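Local coordinates for protein tyrosinase (Burkholderia thailandensis, PDB 5ZRD) that probably hydroxylates monophenols to catechols and oxidises the catechols to quinones at a dicopper centre, as tyrosinases do, and serves to produce catechol derivatives at acidic pH, at residues P267-P272 with T424-V429; Y169-G174 with N307-M312; D16-Y21 with K27-L32; N87-T92 with T371-F376. All blocks are in the same frame, centred on the assembly; numbering follows the deposited sequence.

Contact 1 of 4, residues P267-P272 with T424-V429; sequences PGLVTP and TKKLTV
The ammonium of Lys426 is gripped by three backbone carbonyls. Across the contact, NZ donates to O of Gly268. The modelled separation of 2.4 Å is too short to trust in detail. NZ also donates to O of Asn263 and O of Asn266, where helix 256-265 ends and the following loop begins. A positive charge among these carbonyls should be favourable, since the C-terminal end of a helix tends to attract cations. Gly268 is built with a phi of 88°, a backbone shape that suits glycine, and its carbonyl meets the lysine here. Lys426 opens strand 426-430, the middle strand of a three-stranded antiparallel sheet between strands 485-489 and 531-534. A bend at chi3 (141°) turns the end of its chain to the loop. The aliphatic part does its own packing. CD lies 4.0 Å from CD2 of Leu269, and the two side chains pass at a slant. Leu269 also rests on His487 and Pro489 of strand 485-489.

Contact 2 of 4, residues Y169-G174 with N307-M312; sequences YEKPKG and NNTAGM
Lys171 and Thr309 meet mainly through water. Their polar ends, NZ and OG1, stand 3.7 Å apart, and a water sits beside both. It donates to OG1 of Thr309 at 2.8 Å and accepts a weak bond from NZ of Lys171 at 3.3 Å. The two side chains also share a charged partner: OD2 of Asp303 forms a salt bridge with Lys171 NZ and a hydrogen bond with Thr309 OG1. Lys171 NZ further donates to O of Gly184, so the buried ammonium is well supplied. Its chain bends at chi2, chi3 and chi4 to reach this cluster. Thr309 turns OG1 between its backbone N and carbonyl carbon (chi1 57°), which places the hydroxyl beside the water. Segment 307-312 leads toward helix 315-334, and within it Met312 N bonds Thr309 O at 2.9 Å. Its first residue, Asn307, lines the oxygen pocket of the dicopper site in the tyrosinase central domain, and Asn307 O accepts a weak bond from ND1 of the copper ligand His57. The second kind of contact is van der Waals. The amide of Asn308 approaches the Tyr169 ring near CD1 and CE1, with the two planes 34° apart. Phe61 packs edge-to-face with the same ring. Tyr169 OH bonds N of Val472 and a glycerol probably left from crystallisation.

Contact 3 of 4, residues D16-Y21 with K27-L32; sequences DLQKRY and KPLEDL
Leu29 is the main bump, and it enters a hollow formed by Leu17, Gln18 and Tyr21. These residues belong to two consecutive helices, 14-22 and 27-41, joined by a short loop, a helix-loop-helix unit with steeply inclined axes. The axes of the two short segments approach to 8.5 Å, with 122° between their directions. One branch of Leu29, CD2, does much of the filling. It lies 4.0 Å from CA of Gln18 and equally close to CB of Tyr21. The other branch, CD1, faces CB of Leu17 at 4.3 Å. Leu29 places CG anti to its backbone N (chi1 -157°). This carries CG toward the first helix, and chi2 sets the two methyls. A second bump comes from that first helix. Leu17 CD2 meets the ring of Pro28 at CB, 4.1 Å away. Proline fits this place, since the first turn of helix 27-41 does not need its missing N-H. OE1 of Glu30 comes 4.2 Å from CE2 of Tyr21, obliquely to the ring, as a plain contact. Glu30 also touches Phe138 and Leu140 of strand 137-140. Arg20 NE forms a salt bridge with Glu25 in the loop between the helices. The Tyr21 side chain crosses Leu29 at about a right angle, and ring atom CD2 of Tyr21 lies 4.1 Å from CB of Leu29.

Contact 4 of 4, residues N87-T92 with T371-F376; sequences NVLFPT and TPLNPF
Leu89 lays its CD1 methyl against Thr371. CD1 is 3.9 Å from CG2 and 4.0 Å from CB of the threonine, and the two side chains cross at about a right angle. The same methyl reaches CD2 of Leu373 at 4.3 Å. Thr371 turns CG2 anti to its backbone N, which brings that methyl to the leucine. Its OG1 bonds N of Asn368 instead. Leu373 uses its other branch on the helix: CD1 packs against the backbone of Thr92, 3.8 Å from O. Leu373 also rests on Trp93. The hydroxyl of Thr92 bonds OG of Ser386. The joint between the two segments is therefore apolar and buried, with its hydroxyls held by neighbours.

The backbone of Leu89 is held at the start of helix 90-108. Asn87 OD1 accepts from Leu89 N at 2.9 Å, an Asx turn that acts as a cap. The bond is bent, with 137° at the hydrogen. The donor is tilted 23° from the carbonyl plane. A type I turn runs from Asn87 to Phe90, closed by Phe90 N bonding Asn87 O. Phe90 then packs edge-to-face with His277, and its O bonds ND1 of His94. His94 and His277 are copper ligands, so this helix start is part of the second shell of the paired-copper, type 3 site characteristic of tyrosinases.

Contacts 2 and 4 are fully buried and lie near the copper centre. Their nearest atoms are about 7 Å apart. Contacts 1 and 3 are only partly buried, on opposite sides of the chain's centre, and both lie away from the annotated sites. The chemistry does not simply follow depth. Contact 2 is buried yet combines a water-bridged polar pair, backed by Asp303, with tyrosine-amide packing, while contact 4 is apolar. Contact 1 depends on one lysine ammonium, whereas contact 3 joins two helices by leucine and proline packing. No helix or strand is shared between them. Contact 3 links neighbours in the sequence; the other three bring together distant parts of the chain.

Contact 1 of 4, residues P267-P272 with T424-V429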
# COMPACT_ATOMS: atom_id res chain seq x y z
N PRO A 267 36.15 26.59 4.08
CA PRO A 267 36.73 27.00 5.37
C PRO A 267 35.87 28.07 6.07
O PRO A 267 35.21 28.85 5.43
CB PRO A 267 38.12 27.55 5.00
CG PRO A 267 38.03 27.94 3.53
CD PRO A 267 36.92 27.10 2.92
N GLY A 268 35.88 28.06 7.40
CA GLY A 268 35.05 28.97 8.17
C GLY A 268 33.67 28.39 8.42
O GLY A 268 33.40 27.22 8.08
N LEU A 269 32.80 29.24 8.97
CA LEU A 269 31.48 28.85 9.42
C LEU A 269 30.48 29.87 8.90
O LEU A 269 30.59 31.04 9.25
CB LEU A 269 31.43 28.86 10.95
CG LEU A 269 31.89 27.57 11.63
CD1 LEU A 269 31.70 27.64 13.14
CD2 LEU A 269 31.17 26.37 11.08
N VAL A 270 29.52 29.44 8.10
CA VAL A 270 28.39 30.33 7.80
C VAL A 270 27.19 29.93 8.67
O VAL A 270 26.99 28.78 9.02
CB VAL A 270 28.05 30.36 6.30
CG1 VAL A 270 29.28 30.54 5.45
CG2 VAL A 270 27.30 29.15 5.87
N THR A 271 26.39 30.94 8.99
CA THR A 271 25.19 30.78 9.76
C THR A 271 24.00 31.27 8.94
O THR A 271 23.95 32.44 8.62
CB THR A 271 25.23 31.57 11.07
OG1 THR A 271 26.31 31.04 11.83
CG2 THR A 271 23.93 31.47 11.85
N PRO A 272 23.04 30.39 8.64
CA PRO A 272 21.82 30.75 7.98
C PRO A 272 20.88 31.50 8.93
O PRO A 272 20.92 31.31 10.17
CB PRO A 272 21.19 29.42 7.56
CG PRO A 272 21.68 28.43 8.61
CD PRO A 272 22.96 29.02 9.15
N THR A 424 41.53 29.09 15.30
CA THR A 424 40.78 29.50 14.13
C THR A 424 40.10 28.29 13.46
O THR A 424 39.56 28.44 12.36
CB THR A 424 41.71 30.15 13.10
OG1 THR A 424 42.58 29.13 12.61
CG2 THR A 424 42.50 31.32 13.65
N LYS A 425 40.16 27.12 14.12
CA LYS A 425 39.73 25.84 13.54
C LYS A 425 38.25 25.57 13.87
O LYS A 425 37.62 26.28 14.69
CB LYS A 425 40.55 24.68 14.11
CG LYS A 425 42.00 24.67 13.70
CD LYS A 425 42.88 23.67 14.44
CE LYS A 425 43.98 23.14 13.54
NZ LYS A 425 45.01 22.37 14.28
N LYS A 426 37.70 24.52 13.24
CA LYS A 426 36.34 24.18 13.52
C LYS A 426 36.23 22.70 13.88
O LYS A 426 36.99 21.90 13.40
CB LYS A 426 35.42 24.60 12.37
CG LYS A 426 35.41 23.74 11.12
CD LYS A 426 34.40 24.23 10.09
CE LYS A 426 34.94 24.12 8.69
NZ LYS A 426 34.20 24.95 7.72
N LEU A 427 35.22 22.40 14.71
CA LEU A 427 34.89 21.04 15.15
C LEU A 427 33.72 20.52 14.31
O LEU A 427 32.67 21.17 14.26
CB LEU A 427 34.49 21.08 16.63
CG LEU A 427 34.25 19.71 17.26
CD1 LEU A 427 35.54 18.92 17.39
CD2 LEU A 427 33.60 19.84 18.63
N THR A 428 33.87 19.35 13.72
CA THR A 428 32.78 18.70 13.07
C THR A 428 32.35 17.52 13.95
O THR A 428 33.15 16.68 14.32
CB THR A 428 33.16 18.24 11.65
OG1 THR A 428 33.60 19.32 10.81
CG2 THR A 428 32.01 17.54 10.95
N VAL A 429 31.07 17.49 14.28
CA VAL A 429 30.50 16.43 15.09
C VAL A 429 29.61 15.58 14.18
O VAL A 429 28.70 16.11 13.55
CB VAL A 429 29.69 16.95 16.30
CG1 VAL A 429 29.22 15.80 17.18
CG2 VAL A 429 30.48 17.95 17.13

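Contact 2 of 4, residues Y169-G174 with N307-M312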
# COMPACT_ATOMS: atom_id res chain seq x y z
N TYR A 169 -0.54 14.77 17.71
CA TYR A 169 -0.91 15.90 16.87
C TYR A 169 -2.16 16.60 17.41
O TYR A 169 -2.33 17.79 17.16
CB TYR A 169 -1.23 15.50 15.43
CG TYR A 169 -0.14 14.83 14.66
CD1 TYR A 169 1.19 14.96 15.03
CD2 TYR A 169 -0.43 14.07 13.54
CE1 TYR A 169 2.21 14.33 14.32
CE2 TYR A 169 0.58 13.44 12.81
CZ TYR A 169 1.90 13.58 13.20
OH TYR A 169 2.91 12.96 12.52
N GLU A 170 -3.03 15.87 18.11
CA GLU A 170 -4.43 16.30 18.32
C GLU A 170 -4.53 17.19 19.55
O GLU A 170 -3.81 16.96 20.55
CB GLU A 170 -5.35 15.09 18.42
CG GLU A 170 -5.38 14.30 17.12
CD GLU A 170 -6.46 13.26 17.05
OE1 GLU A 170 -7.02 13.06 15.96
OE2 GLU A 170 -6.70 12.66 18.09
N LYS A 171 -5.41 18.19 19.43
CA LYS A 171 -5.64 19.15 20.47
C LYS A 171 -7.11 19.55 20.46
O LYS A 171 -7.64 19.91 19.39
CB LYS A 171 -4.67 20.32 20.28
CG LYS A 171 -3.36 20.14 21.03
CD LYS A 171 -2.12 20.71 20.42
CE LYS A 171 -1.53 21.83 21.23
NZ LYS A 171 -0.07 21.69 21.48
N PRO A 172 -7.78 19.51 21.64
CA PRO A 172 -9.22 19.72 21.66
C PRO A 172 -9.65 21.17 21.41
O PRO A 172 -8.87 22.12 21.62
CB PRO A 172 -9.64 19.40 23.10
CG PRO A 172 -8.45 19.84 23.92
CD PRO A 172 -7.29 19.41 23.04
N LYS A 173 -10.93 21.32 21.05
CA LYS A 173 -11.58 22.62 21.06
C LYS A 173 -11.38 23.27 22.42
O LYS A 173 -11.47 22.59 23.43
CB LYS A 173 -13.08 22.49 20.85
CG LYS A 173 -13.84 23.81 20.85
CD LYS A 173 -15.27 23.63 20.46
CE LYS A 173 -16.05 24.92 20.46
NZ LYS A 173 -17.32 24.75 19.72
N GLY A 174 -11.08 24.56 22.44
CA GLY A 174 -10.79 25.26 23.72
C GLY A 174 -9.34 25.15 24.18
O GLY A 174 -8.97 25.75 25.15
N ASN A 307 7.24 22.50 14.88
CA ASN A 307 6.60 23.17 13.79
C ASN A 307 5.09 22.85 13.78
O ASN A 307 4.32 23.52 13.10
CB ASN A 307 7.30 22.83 12.48
CG ASN A 307 8.55 23.65 12.26
OD1 ASN A 307 9.53 23.15 11.70
ND2 ASN A 307 8.55 24.91 12.68
N ASN A 308 4.66 21.85 14.54
CA ASN A 308 3.28 21.31 14.42
C ASN A 308 2.22 22.40 14.63
O ASN A 308 1.36 22.59 13.79
CB ASN A 308 3.06 20.18 15.41
CG ASN A 308 3.86 18.96 15.05
OD1 ASN A 308 3.32 17.95 14.58
ND2 ASN A 308 5.15 19.09 15.20
N THR A 309 2.32 23.14 15.73
CA THR A 309 1.30 24.11 16.10
C THR A 309 1.91 25.46 16.49
O THR A 309 1.22 26.34 16.99
CB THR A 309 0.45 23.58 17.27
OG1 THR A 309 1.26 23.26 18.42
CG2 THR A 309 -0.32 22.35 16.88
N ALA A 310 3.17 25.69 16.21
CA ALA A 310 3.78 27.01 16.51
C ALA A 310 2.99 28.15 15.86
O ALA A 310 2.92 29.25 16.39
CB ALA A 310 5.19 27.04 15.99
N GLY A 311 2.43 27.90 14.69
CA GLY A 311 1.69 28.98 13.99
C GLY A 311 0.43 29.41 14.74
O GLY A 311 -0.12 30.44 14.41
N MET A 312 -0.02 28.64 15.74
CA MET A 312 -1.25 29.02 16.47
C MET A 312 -0.90 29.99 17.59
O MET A 312 -1.79 30.54 18.18
CB MET A 312 -1.96 27.82 17.09
CG MET A 312 -2.48 26.82 16.09
SD MET A 312 -3.68 27.56 14.96
CE MET A 312 -4.03 26.20 13.85
O HOH W 1 2.24 20.81 19.29

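Contact 3 of 4, residues D16-Y21 with K27-L32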
# COMPACT_ATOMS: atom_id res chain seq x y z
N ASP A 16 8.70 49.81 20.08
CA ASP A 16 8.51 51.22 19.79
C ASP A 16 7.01 51.59 19.86
O ASP A 16 6.69 52.70 20.31
CB ASP A 16 9.13 51.58 18.41
CG ASP A 16 8.94 53.04 18.01
OD1 ASP A 16 9.42 53.89 18.77
OD2 ASP A 16 8.34 53.31 16.94
N LEU A 17 6.11 50.70 19.41
CA LEU A 17 4.67 50.97 19.45
C LEU A 17 4.18 51.04 20.91
O LEU A 17 3.23 51.76 21.21
CB LEU A 17 3.91 49.91 18.66
CG LEU A 17 4.21 49.84 17.15
CD1 LEU A 17 3.15 49.04 16.41
CD2 LEU A 17 4.31 51.22 16.52
N GLN A 18 4.83 50.30 21.81
CA GLN A 18 4.38 50.20 23.17
C GLN A 18 4.85 51.43 23.94
O GLN A 18 4.24 51.81 24.92
CB GLN A 18 4.91 48.93 23.84
CG GLN A 18 4.18 48.56 25.13
CD GLN A 18 4.65 47.28 25.77
OE1 GLN A 18 4.32 46.98 26.91
NE2 GLN A 18 5.44 46.49 25.05
N LYS A 19 5.96 52.01 23.51
CA LYS A 19 6.51 53.19 24.14
C LYS A 19 5.66 54.41 23.74
O LYS A 19 5.33 55.24 24.54
CB LYS A 19 7.97 53.37 23.71
CG LYS A 19 9.01 53.05 24.78
CD LYS A 19 10.38 52.69 24.23
CE LYS A 19 10.84 53.57 23.08
NZ LYS A 19 11.84 52.87 22.24
N ARG A 20 5.34 54.50 22.46
CA ARG A 20 4.41 55.51 21.98
C ARG A 20 3.11 55.43 22.80
O ARG A 20 2.68 56.44 23.36
CB ARG A 20 4.26 55.40 20.46
CG ARG A 20 5.50 55.88 19.71
CD ARG A 20 5.64 55.39 18.29
NE ARG A 20 5.20 56.35 17.29
CZ ARG A 20 5.98 56.88 16.34
NH1 ARG A 20 7.27 56.59 16.28
NH2 ARG A 20 5.44 57.67 15.42
N TYR A 21 2.51 54.24 22.95
CA TYR A 21 1.32 54.06 23.82
C TYR A 21 1.59 54.54 25.25
O TYR A 21 0.76 55.24 25.81
CB TYR A 21 0.85 52.60 23.84
CG TYR A 21 -0.39 52.33 24.67
CD1 TYR A 21 -0.33 52.20 26.06
CD2 TYR A 21 -1.62 52.19 24.06
CE1 TYR A 21 -1.47 51.95 26.81
CE2 TYR A 21 -2.77 51.92 24.80
CZ TYR A 21 -2.70 51.81 26.17
OH TYR A 21 -3.85 51.55 26.85
N LYS A 27 -3.00 55.22 19.36
CA LYS A 27 -3.75 54.70 18.17
C LYS A 27 -3.04 53.47 17.55
O LYS A 27 -3.71 52.43 17.29
CB LYS A 27 -3.99 55.81 17.13
CG LYS A 27 -4.96 55.44 16.01
CD LYS A 27 -4.88 56.35 14.78
CE LYS A 27 -5.49 55.74 13.53
NZ LYS A 27 -6.72 54.95 13.81
N PRO A 28 -1.70 53.55 17.28
CA PRO A 28 -0.95 52.44 16.64
C PRO A 28 -1.10 51.08 17.36
O PRO A 28 -1.50 50.09 16.71
CB PRO A 28 0.52 52.88 16.69
CG PRO A 28 0.45 54.38 16.71
CD PRO A 28 -0.78 54.67 17.54
N LEU A 29 -0.82 51.02 18.66
CA LEU A 29 -0.99 49.76 19.39
C LEU A 29 -2.46 49.34 19.38
O LEU A 29 -2.75 48.15 19.18
CB LEU A 29 -0.47 49.88 20.82
CG LEU A 29 -0.09 48.56 21.47
CD1 LEU A 29 0.71 47.68 20.52
CD2 LEU A 29 0.70 48.79 22.73
N GLU A 30 -3.39 50.28 19.53
CA GLU A 30 -4.81 49.93 19.55
C GLU A 30 -5.23 49.33 18.19
O GLU A 30 -6.00 48.33 18.12
CB GLU A 30 -5.64 51.15 19.93
CG GLU A 30 -5.65 51.45 21.42
CD GLU A 30 -6.26 52.80 21.80
OE1 GLU A 30 -6.39 53.08 23.01
OE2 GLU A 30 -6.58 53.56 20.88
N ASP A 31 -4.75 49.91 17.10
CA ASP A 31 -5.14 49.36 15.78
C ASP A 31 -4.67 47.91 15.62
O ASP A 31 -5.40 47.03 15.13
CB ASP A 31 -4.56 50.20 14.64
CG ASP A 31 -5.22 51.58 14.51
OD1 ASP A 31 -6.39 51.77 14.94
OD2 ASP A 31 -4.55 52.47 13.96
N LEU A 32 -3.42 47.68 16.02
CA LEU A 32 -2.85 46.34 15.94
C LEU A 32 -3.69 45.38 16.79
O LEU A 32 -4.12 44.35 16.27
CB LEU A 32 -1.39 46.37 16.42
CG LEU A 32 -0.70 45.01 16.36
CD1 LEU A 32 -0.40 44.63 14.91
CD2 LEU A 32 0.55 44.99 17.22

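Contact 4 of 4, residues N87-T92 with T371-F376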
# COMPACT_ATOMS: atom_id res chain seq x y z
N ASN A 87 15.10 24.31 3.79
CA ASN A 87 15.27 24.38 2.35
C ASN A 87 15.27 25.85 1.90
O ASN A 87 15.00 26.73 2.68
CB ASN A 87 14.23 23.51 1.65
CG ASN A 87 12.83 24.10 1.69
OD1 ASN A 87 12.67 25.32 1.61
ND2 ASN A 87 11.83 23.23 1.73
N VAL A 88 15.59 26.10 0.63
CA VAL A 88 15.86 27.49 0.19
C VAL A 88 14.58 28.34 0.15
O VAL A 88 14.65 29.56 0.01
CB VAL A 88 16.57 27.51 -1.18
CG1 VAL A 88 17.98 26.95 -1.06
CG2 VAL A 88 15.79 26.75 -2.24
N LEU A 89 13.42 27.74 0.27
CA LEU A 89 12.17 28.50 0.35
C LEU A 89 11.90 28.97 1.78
O LEU A 89 10.91 29.63 2.01
CB LEU A 89 11.03 27.62 -0.16
CG LEU A 89 11.22 27.08 -1.58
CD1 LEU A 89 9.97 26.36 -2.05
CD2 LEU A 89 11.58 28.19 -2.54
N PHE A 90 12.77 28.69 2.75
CA PHE A 90 12.43 29.09 4.13
C PHE A 90 12.15 30.61 4.21
O PHE A 90 11.14 31.04 4.76
CB PHE A 90 13.48 28.59 5.13
CG PHE A 90 13.41 29.29 6.46
CD1 PHE A 90 12.57 28.83 7.45
CD2 PHE A 90 14.11 30.45 6.69
CE1 PHE A 90 12.47 29.50 8.66
CE2 PHE A 90 14.03 31.11 7.91
CZ PHE A 90 13.20 30.63 8.89
N PRO A 91 13.06 31.45 3.75
CA PRO A 91 12.89 32.90 3.94
C PRO A 91 11.69 33.50 3.18
O PRO A 91 10.97 34.33 3.73
CB PRO A 91 14.17 33.49 3.35
CG PRO A 91 15.19 32.40 3.57
CD PRO A 91 14.41 31.14 3.28
N THR A 92 11.54 33.09 1.93
CA THR A 92 10.55 33.66 1.06
C THR A 92 9.15 33.13 1.42
O THR A 92 8.17 33.81 1.26
CB THR A 92 10.87 33.31 -0.40
OG1 THR A 92 11.16 31.92 -0.56
CG2 THR A 92 12.03 34.12 -0.89
N THR A 371 9.13 28.07 -7.69
CA THR A 371 8.26 27.13 -6.98
C THR A 371 7.13 27.90 -6.29
O THR A 371 7.40 28.88 -5.59
CB THR A 371 9.05 26.26 -5.99
OG1 THR A 371 10.10 25.60 -6.69
CG2 THR A 371 8.20 25.20 -5.33
N PRO A 372 5.87 27.47 -6.50
CA PRO A 372 4.68 27.94 -5.79
C PRO A 372 4.91 27.95 -4.27
O PRO A 372 5.36 26.93 -3.71
CB PRO A 372 3.57 26.92 -6.09
CG PRO A 372 4.04 26.22 -7.31
CD PRO A 372 5.54 26.21 -7.17
N LEU A 373 4.65 29.08 -3.64
CA LEU A 373 4.68 29.17 -2.18
C LEU A 373 3.26 28.93 -1.67
O LEU A 373 2.61 29.86 -1.21
CB LEU A 373 5.21 30.54 -1.76
CG LEU A 373 6.65 30.83 -2.22
CD1 LEU A 373 7.05 32.26 -1.98
CD2 LEU A 373 7.61 29.88 -1.55
N ASN A 374 2.81 27.68 -1.77
CA ASN A 374 1.44 27.26 -1.38
C ASN A 374 1.18 27.56 0.10
O ASN A 374 2.07 27.41 0.92
CB ASN A 374 1.24 25.78 -1.65
CG ASN A 374 1.45 25.44 -3.10
OD1 ASN A 374 2.03 24.40 -3.40
ND2 ASN A 374 1.01 26.29 -4.01
N PRO A 375 -0.02 27.97 0.45
CA PRO A 375 -1.18 28.11 -0.42
C PRO A 375 -1.48 29.56 -0.87
O PRO A 375 -2.62 29.88 -1.24
CB PRO A 375 -2.29 27.65 0.53
CG PRO A 375 -1.88 28.28 1.87
CD PRO A 375 -0.36 28.27 1.85
N PHE A 376 -0.47 30.41 -0.82
CA PHE A 376 -0.63 31.84 -1.03
C PHE A 376 -0.86 32.16 -2.52
O PHE A 376 -0.10 31.71 -3.38
CB PHE A 376 0.60 32.58 -0.51
CG PHE A 376 0.94 32.18 0.90
CD1 PHE A 376 -0.04 32.14 1.87
CD2 PHE A 376 2.23 31.78 1.23
CE1 PHE A 376 0.26 31.75 3.17
CE2 PHE A 376 2.52 31.40 2.53
CZ PHE A 376 1.54 31.38 3.49